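Local coordinates for cytochrome P450 (Bacillus subtilis subsp. subtilis, PDB 4RM4), which probably acts as a haem-dependent monooxygenase, inserting one atom of molecular oxygen into organic substrates, at residues P151-L165 with E183-F195. Numbering follows the deposited sequence.
Sequences PSAHMEQFKAWSDLL and ERDKCEEELAAFF
Trp-161 packs into helix 177-204 as a knob into a hole formed by Cys-187, Glu-190, Leu-191 and Phe-194, where the axes of segments 155-165 and 183-195 approach to 9.9 Å and run roughly antiparallel. The CZ3 edge of Trp-161 points at one face of Phe-194, an offset edge-to-face pair with centroids 4.8 Å apart and planes at 65°. With CG anti to the backbone N (chi1 -180°), the Phe-194 ring swings beside its own carbonyl carbon, where its face takes this edge. Phe-158 joins the cluster obliquely, its CD1 3.8 Å from Phe-194 CE1, while Phe-195 CZ lies at the edge of the Phe-158 ring. Apolar contacts continue with Leu-191 CD1, 3.5 Å from Trp-161 CE3, and with Cys-187 SG, 3.9 Å from Leu-164 CB. Two polar bonds cross the interface: Trp-161 NE1 donates in its ring plane to the anti lone pair of Glu-190 OE1 (2.9 Å, 165°), and Arg-184 NH1 reaches Leu-165 O weakly at 3.3 Å. A leucine replacing Trp-161 would probably leave Glu-190 without its indole donor and the Phe-194 face without its edge. Leu-165 and Phe-195 also touch helix 226-257. The chemistry implies a largely apolar joint in the antiparallel F/G helix pair, the movable distal lid of P450s and probably so here, with bond and packing together restraining the indole's rotation.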
loop_
_atom_site.group_PDB
_atom_site.type_symbol
_atom_site.label_atom_id
_atom_site.label_comp_id
_atom_site.label_asym_id
_atom_site.label_seq_id
_atom_site.Cartn_x
_atom_site.Cartn_y
_atom_site.Cartn_z
ATOM N N PRO A 151 -0.449 14.952 -17.942
ATOM C CA PRO A 151 -1.352 15.936 -18.545
ATOM C C PRO A 151 -2.771 15.382 -18.621
ATOM O O PRO A 151 -2.954 14.204 -18.934
ATOM C CB PRO A 151 -0.764 16.142 -19.946
ATOM C CG PRO A 151 -0.012 14.898 -20.228
ATOM C CD PRO A 151 0.557 14.461 -18.900
ATOM N N SER A 152 -3.758 16.224 -18.320
ATOM C CA SER A 152 -5.146 15.784 -18.210
ATOM C C SER A 152 -5.673 15.169 -19.504
ATOM O O SER A 152 -6.589 14.341 -19.482
ATOM C CB SER A 152 -6.050 16.937 -17.752
ATOM O OG SER A 152 -5.946 18.055 -18.618
ATOM N N ALA A 153 -5.091 15.567 -20.628
ATOM C CA ALA A 153 -5.499 15.011 -21.913
ATOM C C ALA A 153 -4.828 13.665 -22.210
ATOM O O ALA A 153 -4.844 13.198 -23.346
ATOM C CB ALA A 153 -5.241 16.003 -23.039
ATOM N N HIS A 154 -4.254 13.037 -21.189
ATOM C CA HIS A 154 -3.646 11.716 -21.365
ATOM C C HIS A 154 -4.003 10.751 -20.241
ATOM O O HIS A 154 -3.363 9.713 -20.065
ATOM C CB HIS A 154 -2.135 11.832 -21.516
ATOM C CG HIS A 154 -1.713 12.407 -22.832
ATOM N ND1 HIS A 154 -2.310 12.049 -24.021
ATOM C CD2 HIS A 154 -0.768 13.325 -23.145
ATOM C CE1 HIS A 154 -1.746 12.716 -25.013
ATOM N NE2 HIS A 154 -0.809 13.499 -24.508
ATOM N N MET A 155 -5.061 11.092 -19.517
ATOM C CA MET A 155 -5.506 10.317 -18.372
ATOM C C MET A 155 -5.909 8.859 -18.635
ATOM O O MET A 155 -5.662 8.008 -17.786
ATOM C CB MET A 155 -6.633 11.054 -17.649
ATOM C CG MET A 155 -6.156 12.313 -16.943
ATOM S SD MET A 155 -5.091 11.926 -15.539
ATOM C CE MET A 155 -6.281 11.202 -14.406
ATOM N N GLU A 156 -6.530 8.560 -19.779
ATOM C CA GLU A 156 -7.000 7.182 -20.017
ATOM C C GLU A 156 -5.863 6.218 -20.307
ATOM O O GLU A 156 -5.882 5.060 -19.885
ATOM C CB GLU A 156 -8.028 7.100 -21.147
ATOM C CG GLU A 156 -8.375 5.653 -21.542
ATOM C CD GLU A 156 -8.852 4.795 -20.358
ATOM O OE1 GLU A 156 -9.642 5.291 -19.523
ATOM O OE2 GLU A 156 -8.433 3.613 -20.264
ATOM N N GLN A 157 -4.874 6.701 -21.039
ATOM C CA GLN A 157 -3.722 5.895 -21.389
ATOM C C GLN A 157 -2.989 5.540 -20.105
ATOM O O GLN A 157 -2.470 4.440 -19.937
ATOM C CB GLN A 157 -2.819 6.716 -22.305
ATOM C CG GLN A 157 -1.768 5.930 -23.042
ATOM C CD GLN A 157 -0.985 6.815 -23.994
ATOM O OE1 GLN A 157 -1.136 8.042 -23.988
ATOM N NE2 GLN A 157 -0.149 6.201 -24.820
ATOM N N PHE A 158 -2.953 6.498 -19.194
ATOM C CA PHE A 158 -2.277 6.309 -17.921
ATOM C C PHE A 158 -3.022 5.308 -17.045
ATOM O O PHE A 158 -2.425 4.402 -16.477
ATOM C CB PHE A 158 -2.158 7.646 -17.203
ATOM C CG PHE A 158 -1.197 7.628 -16.061
ATOM C CD1 PHE A 158 0.161 7.658 -16.296
ATOM C CD2 PHE A 158 -1.649 7.574 -14.768
ATOM C CE1 PHE A 158 1.060 7.636 -15.245
ATOM C CE2 PHE A 158 -0.756 7.562 -13.711
ATOM C CZ PHE A 158 0.599 7.600 -13.963
ATOM N N LYS A 159 -4.332 5.480 -16.939
ATOM C CA LYS A 159 -5.174 4.538 -16.215
ATOM C C LYS A 159 -5.005 3.120 -16.761
ATOM O O LYS A 159 -4.898 2.164 -16.005
ATOM C CB LYS A 159 -6.634 4.977 -16.301
ATOM C CG LYS A 159 -7.614 4.043 -15.615
ATOM C CD LYS A 159 -7.376 4.015 -14.107
ATOM C CE LYS A 159 -8.574 3.438 -13.369
ATOM N NZ LYS A 159 -8.411 3.479 -11.887
ATOM N N ALA A 160 -4.966 2.994 -18.085
ATOM C CA ALA A 160 -4.813 1.694 -18.728
ATOM C C ALA A 160 -3.530 0.988 -18.307
ATOM O O ALA A 160 -3.530 -0.219 -18.059
ATOM C CB ALA A 160 -4.862 1.843 -20.244
ATOM N N TRP A 161 -2.438 1.747 -18.244
ATOM C CA TRP A 161 -1.168 1.247 -17.718
ATOM C C TRP A 161 -1.286 0.809 -16.255
ATOM O O TRP A 161 -0.757 -0.238 -15.868
ATOM C CB TRP A 161 -0.097 2.330 -17.831
ATOM C CG TRP A 161 0.414 2.543 -19.222
ATOM C CD1 TRP A 161 0.600 1.595 -20.183
ATOM C CD2 TRP A 161 0.799 3.791 -19.810
ATOM N NE1 TRP A 161 1.082 2.174 -21.335
ATOM C CE2 TRP A 161 1.210 3.523 -21.131
ATOM C CE3 TRP A 161 0.834 5.113 -19.345
ATOM C CZ2 TRP A 161 1.650 4.524 -21.995
ATOM C CZ3 TRP A 161 1.272 6.104 -20.204
ATOM C CH2 TRP A 161 1.674 5.804 -21.514
ATOM N N SER A 162 -1.969 1.611 -15.441
ATOM C CA SER A 162 -2.127 1.267 -14.026
ATOM C C SER A 162 -2.927 -0.013 -13.844
ATOM O O SER A 162 -2.686 -0.778 -12.903
ATOM C CB SER A 162 -2.757 2.413 -13.231
ATOM O OG SER A 162 -1.781 3.380 -12.903
ATOM N N ASP A 163 -3.876 -0.255 -14.746
ATOM C CA ASP A 163 -4.642 -1.502 -14.712
ATOM C C ASP A 163 -3.761 -2.699 -15.010
ATOM O O ASP A 163 -3.854 -3.740 -14.355
ATOM C CB ASP A 163 -5.791 -1.474 -15.722
ATOM C CG ASP A 163 -6.883 -0.523 -15.324
ATOM O OD1 ASP A 163 -6.930 -0.144 -14.131
ATOM O OD2 ASP A 163 -7.695 -0.152 -16.198
ATOM N N LEU A 164 -2.915 -2.548 -16.020
ATOM C CA LEU A 164 -2.013 -3.608 -16.424
ATOM C C LEU A 164 -1.029 -3.945 -15.318
ATOM O O LEU A 164 -0.578 -5.080 -15.205
ATOM C CB LEU A 164 -1.251 -3.204 -17.687
ATOM C CG LEU A 164 -2.030 -3.341 -18.993
ATOM C CD1 LEU A 164 -1.360 -2.553 -20.116
ATOM C CD2 LEU A 164 -2.163 -4.813 -19.351
ATOM N N LEU A 165 -0.689 -2.951 -14.505
ATOM C CA LEU A 165 0.286 -3.152 -13.440
ATOM C C LEU A 165 -0.210 -4.108 -12.359
ATOM O O LEU A 165 0.593 -4.732 -11.664
ATOM C CB LEU A 165 0.688 -1.814 -12.816
ATOM C CG LEU A 165 1.722 -1.013 -13.598
ATOM C CD1 LEU A 165 2.076 0.264 -12.845
ATOM C CD2 LEU A 165 2.951 -1.873 -13.839
ATOM N N GLU A 183 4.303 -8.988 -21.056
ATOM C CA GLU A 183 3.321 -7.915 -21.124
ATOM C C GLU A 183 3.584 -6.898 -20.022
ATOM O O GLU A 183 3.175 -5.739 -20.116
ATOM C CB GLU A 183 1.900 -8.473 -21.001
ATOM C CG GLU A 183 0.806 -7.411 -21.027
ATOM C CD GLU A 183 0.875 -6.518 -22.259
ATOM O OE1 GLU A 183 1.417 -6.964 -23.294
ATOM O OE2 GLU A 183 0.389 -5.368 -22.189
ATOM N N ARG A 184 4.266 -7.346 -18.971
ATOM C CA ARG A 184 4.662 -6.456 -17.891
ATOM C C ARG A 184 5.842 -5.599 -18.330
ATOM O O ARG A 184 5.881 -4.400 -18.056
ATOM C CB ARG A 184 5.012 -7.244 -16.628
ATOM C CG ARG A 184 5.360 -6.364 -15.441
ATOM C CD ARG A 184 5.437 -7.155 -14.142
ATOM N NE ARG A 184 5.801 -6.298 -13.018
ATOM C CZ ARG A 184 4.932 -5.604 -12.289
ATOM N NH1 ARG A 184 3.637 -5.669 -12.560
ATOM N NH2 ARG A 184 5.359 -4.844 -11.286
ATOM N N ASP A 185 6.801 -6.216 -19.013
ATOM C CA ASP A 185 7.932 -5.475 -19.559
ATOM C C ASP A 185 7.416 -4.454 -20.556
ATOM O O ASP A 185 7.791 -3.283 -20.507
ATOM C CB ASP A 185 8.942 -6.416 -20.223
ATOM C CG ASP A 185 9.683 -7.281 -19.217
ATOM O OD1 ASP A 185 9.661 -6.952 -18.010
ATOM O OD2 ASP A 185 10.293 -8.287 -19.631
ATOM N N LYS A 186 6.540 -4.907 -21.449
ATOM C CA LYS A 186 5.913 -4.042 -22.444
ATOM C C LYS A 186 5.300 -2.823 -21.761
ATOM O O LYS A 186 5.594 -1.678 -22.112
ATOM C CB LYS A 186 4.834 -4.820 -23.201
ATOM C CG LYS A 186 4.380 -4.185 -24.501
ATOM C CD LYS A 186 3.286 -5.024 -25.157
ATOM C CE LYS A 186 2.874 -4.461 -26.510
ATOM N NZ LYS A 186 1.791 -5.277 -27.149
ATOM N N CYS A 187 4.459 -3.081 -20.768
ATOM C CA CYS A 187 3.786 -2.017 -20.037
ATOM C C CYS A 187 4.782 -1.059 -19.388
ATOM O O CYS A 187 4.637 0.158 -19.481
ATOM C CB CYS A 187 2.864 -2.605 -18.973
ATOM S SG CYS A 187 2.149 -1.369 -17.886
ATOM N N GLU A 188 5.794 -1.619 -18.737
ATOM C CA GLU A 188 6.789 -0.824 -18.028
ATOM C C GLU A 188 7.628 0.009 -18.999
ATOM O O GLU A 188 8.002 1.137 -18.688
ATOM C CB GLU A 188 7.679 -1.734 -17.177
ATOM C CG GLU A 188 8.328 -1.052 -15.979
ATOM C CD GLU A 188 8.212 -1.872 -14.698
ATOM O OE1 GLU A 188 7.204 -2.591 -14.533
ATOM O OE2 GLU A 188 9.130 -1.793 -13.852
ATOM N N GLU A 189 7.919 -0.544 -20.174
ATOM C CA GLU A 189 8.706 0.165 -21.177
ATOM C C GLU A 189 7.898 1.323 -21.756
ATOM O O GLU A 189 8.453 2.367 -22.118
ATOM C CB GLU A 189 9.152 -0.787 -22.296
ATOM C CG GLU A 189 9.958 -1.997 -21.822
ATOM C CD GLU A 189 11.359 -1.639 -21.358
ATOM O OE1 GLU A 189 12.197 -1.267 -22.211
ATOM O OE2 GLU A 189 11.625 -1.734 -20.141
ATOM N N GLU A 190 6.582 1.138 -21.843
ATOM C CA GLU A 190 5.703 2.217 -22.281
ATOM C C GLU A 190 5.590 3.292 -21.203
ATOM O O GLU A 190 5.510 4.484 -21.516
ATOM C CB GLU A 190 4.318 1.690 -22.667
ATOM C CG GLU A 190 4.291 0.927 -23.991
ATOM C CD GLU A 190 2.928 0.319 -24.309
ATOM O OE1 GLU A 190 1.983 0.476 -23.504
ATOM O OE2 GLU A 190 2.803 -0.315 -25.380
ATOM N N LEU A 191 5.576 2.876 -19.936
ATOM C CA LEU A 191 5.567 3.841 -18.835
ATOM C C LEU A 191 6.846 4.660 -18.813
ATOM O O LEU A 191 6.804 5.871 -18.646
ATOM C CB LEU A 191 5.377 3.158 -17.474
ATOM C CG LEU A 191 3.940 2.922 -17.015
ATOM C CD1 LEU A 191 3.190 4.234 -16.851
ATOM C CD2 LEU A 191 3.241 2.021 -17.999
ATOM N N ALA A 192 7.979 3.981 -18.969
ATOM C CA ALA A 192 9.283 4.628 -19.011
ATOM C C ALA A 192 9.347 5.756 -20.045
ATOM O O ALA A 192 9.731 6.877 -19.714
ATOM C CB ALA A 192 10.374 3.598 -19.280
ATOM N N ALA A 193 8.970 5.455 -21.286
ATOM C CA ALA A 193 8.966 6.455 -22.357
ATOM C C ALA A 193 8.003 7.600 -22.066
ATOM O O ALA A 193 8.291 8.759 -22.353
ATOM C CB ALA A 193 8.632 5.802 -23.703
ATOM N N PHE A 194 6.856 7.273 -21.480
ATOM C CA PHE A 194 5.871 8.278 -21.135
ATOM C C PHE A 194 6.437 9.203 -20.060
ATOM O O PHE A 194 6.383 10.435 -20.195
ATOM C CB PHE A 194 4.575 7.602 -20.654
ATOM C CG PHE A 194 3.475 8.567 -20.277
ATOM C CD1 PHE A 194 3.300 8.958 -18.957
ATOM C CD2 PHE A 194 2.604 9.054 -21.235
ATOM C CE1 PHE A 194 2.285 9.832 -18.606
ATOM C CE2 PHE A 194 1.586 9.926 -20.895
ATOM C CZ PHE A 194 1.424 10.317 -19.578
ATOM N N PHE A 195 6.997 8.617 -19.000
ATOM C CA PHE A 195 7.599 9.418 -17.934
ATOM C C PHE A 195 8.773 10.238 -18.477
ATOM O O PHE A 195 9.005 11.353 -18.031
ATOM C CB PHE A 195 8.066 8.554 -16.756
ATOM C CG PHE A 195 6.951 8.058 -15.878
ATOM C CD1 PHE A 195 5.979 8.932 -15.399
ATOM C CD2 PHE A 195 6.875 6.720 -15.525
ATOM C CE1 PHE A 195 4.951 8.471 -14.588
ATOM C CE2 PHE A 195 5.842 6.257 -14.725
ATOM C CZ PHE A 195 4.889 7.130 -14.259
#